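Local coordinates for profilin (Schizosaccharomyces pombe, PDB 3D9Y), which binds monomeric actin and thereby tunes actin polymerization, binds the lipid PIP2, and is essential for cytokinesis in fission yeast, at residues Arg19-Ser24 / Ala35-Ser40. Numbering follows the deposited sequence.
Sequences RAAIVS and AGFNLS
The backbone carbonyl of A35 is joined to the side chain of R19 through a water, which donates to A35 O over 2.7 Å. The same water accepts from R19 NE at 3.1 Å, and no direct hydrogen bond links the two segments. A bend at chi3 (87°) lays the guanidinium against the backbone of 35-37: F37 N lies over one of its faces, and since R19 NH2 and F37 N are both donors they do not bond, while NH2 meets G36 O at too poor an angle. A CB on G36 would fall 2.4 Å from R19 NH2, a clash added to the strain its backbone angles would already impose.

F37, the centre of an inverse gamma turn closed by a weak N38 N to G36 O bond, has its CB pointing toward strand 19-24 and places its ring between R19 and L39. R19 CB stands 4.0 Å from the centroid of the F37 ring and 16° off the normal, the evidence for a CH-pi contact; L39 CD2 lies over the opposite face. The guanidinium is not stacked on the ring, since their planes are 57° apart, although R19 NH1 comes within 3.6 Å of F37 CD2. At the edge of the ring, near its plane, A20 O sits 3.5 Å from F37 CD1. Further along, L39 CD1 reaches A21 CB at 3.7 Å and V23 CG1 at 3.9 Å, with I44 of helix 41-52 touching both L39 and V23.

An alanine in place of R19 would keep the CB over F37 but would probably leave the water without its NE donor and the turn backbone without the guanidinium against it. Thus the loop leading from strand 30-33 to helix 41-52 is tied to the profilin sheet by apolar packing inside, supplemented by one water-mediated polar link at the more exposed end.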
loop_
_atom_site.group_PDB
_atom_site.type_symbol
_atom_site.label_atom_id
_atom_site.label_comp_id
_atom_site.label_asym_id
_atom_site.label_seq_id
_atom_site.Cartn_x
_atom_site.Cartn_y
_atom_site.Cartn_z
ATOM N N ARG A 19 0.091 4.987 8.883
ATOM C CA ARG A 19 -0.413 5.789 7.756
ATOM C C ARG A 19 -0.936 4.839 6.688
ATOM O O ARG A 19 -0.454 3.708 6.572
ATOM C CB ARG A 19 0.673 6.699 7.149
ATOM C CG ARG A 19 1.726 7.237 8.115
ATOM C CD ARG A 19 2.642 8.252 7.430
ATOM N NE ARG A 19 2.087 9.605 7.474
ATOM C CZ ARG A 19 2.547 10.644 6.776
ATOM N NH1 ARG A 19 3.589 10.521 5.957
ATOM N NH2 ARG A 19 1.959 11.826 6.902
ATOM N N ALA A 20 -1.920 5.289 5.915
ATOM C CA ALA A 20 -2.503 4.439 4.873
ATOM C C ALA A 20 -3.223 5.225 3.784
ATOM O O ALA A 20 -3.623 6.385 3.979
ATOM C CB ALA A 20 -3.445 3.400 5.485
ATOM N N ALA A 21 -3.375 4.570 2.635
ATOM C CA ALA A 21 -4.110 5.114 1.513
ATOM C C ALA A 21 -4.754 4.000 0.700
ATOM O O ALA A 21 -4.338 2.837 0.768
ATOM C CB ALA A 21 -3.193 5.963 0.643
ATOM N N ILE A 22 -5.800 4.357 -0.040
ATOM C CA ILE A 22 -6.442 3.436 -0.976
ATOM C C ILE A 22 -6.533 4.152 -2.316
ATOM O O ILE A 22 -7.020 5.269 -2.387
ATOM C CB ILE A 22 -7.837 2.999 -0.506
ATOM C CG1 ILE A 22 -7.719 2.310 0.863
ATOM C CG2 ILE A 22 -8.493 2.086 -1.557
ATOM C CD1 ILE A 22 -9.027 1.990 1.532
ATOM N N VAL A 23 -6.032 3.506 -3.367
ATOM C CA VAL A 23 -5.908 4.135 -4.684
ATOM C C VAL A 23 -6.445 3.213 -5.780
ATOM O O VAL A 23 -6.555 2.010 -5.584
ATOM C CB VAL A 23 -4.430 4.532 -4.972
ATOM C CG1 VAL A 23 -3.884 5.429 -3.867
ATOM C CG2 VAL A 23 -3.554 3.323 -5.104
ATOM N N SER A 24 -6.782 3.780 -6.937
ATOM C CA SER A 24 -7.298 2.983 -8.049
ATOM C C SER A 24 -6.229 2.048 -8.634
ATOM O O SER A 24 -5.089 2.463 -8.819
ATOM C CB SER A 24 -7.828 3.905 -9.156
ATOM O OG SER A 24 -8.199 3.148 -10.295
ATOM N N ALA A 35 -4.165 11.446 7.193
ATOM C CA ALA A 35 -3.672 12.821 7.284
ATOM C C ALA A 35 -2.174 12.908 7.075
ATOM O O ALA A 35 -1.400 12.276 7.837
ATOM C CB ALA A 35 -4.031 13.417 8.638
ATOM N N GLY A 36 -1.775 13.697 6.055
ATOM C CA GLY A 36 -0.374 13.948 5.750
ATOM C C GLY A 36 0.165 13.059 4.638
ATOM O O GLY A 36 1.147 13.403 3.970
ATOM N N PHE A 37 -0.497 11.921 4.432
ATOM C CA PHE A 37 -0.005 10.856 3.573
ATOM C C PHE A 37 -0.451 11.102 2.127
ATOM O O PHE A 37 -1.302 10.386 1.554
ATOM C CB PHE A 37 -0.484 9.502 4.121
ATOM C CG PHE A 37 0.331 8.322 3.657
ATOM C CD1 PHE A 37 -0.296 7.203 3.125
ATOM C CD2 PHE A 37 1.711 8.311 3.787
ATOM C CE1 PHE A 37 0.449 6.101 2.699
ATOM C CE2 PHE A 37 2.462 7.220 3.359
ATOM C CZ PHE A 37 1.827 6.111 2.820
ATOM N N ASN A 38 0.146 12.139 1.540
ATOM C CA ASN A 38 -0.251 12.604 0.212
ATOM C C ASN A 38 0.508 11.917 -0.920
ATOM O O ASN A 38 1.709 12.134 -1.102
ATOM C CB ASN A 38 -0.082 14.126 0.131
ATOM C CG ASN A 38 -0.838 14.853 1.228
ATOM O OD1 ASN A 38 -1.771 14.310 1.817
ATOM N ND2 ASN A 38 -0.431 16.083 1.514
ATOM N N LEU A 39 -0.211 11.087 -1.678
ATOM C CA LEU A 39 0.349 10.399 -2.844
ATOM C C LEU A 39 0.013 11.158 -4.128
ATOM O O LEU A 39 -1.147 11.460 -4.395
ATOM C CB LEU A 39 -0.202 8.978 -2.945
ATOM C CG LEU A 39 -0.178 8.112 -1.683
ATOM C CD1 LEU A 39 -0.671 6.726 -2.025
ATOM C CD2 LEU A 39 1.206 8.053 -1.064
ATOM N N SER A 40 1.028 11.451 -4.927
ATOM C CA SER A 40 0.844 12.233 -6.153
ATOM C C SER A 40 0.363 11.363 -7.317
ATOM O O SER A 40 0.576 10.146 -7.305
ATOM C CB SER A 40 2.151 12.922 -6.527
ATOM O OG SER A 40 3.147 11.977 -6.875
HETATM O O HOH W 1 -0.874 9.648 8.273
#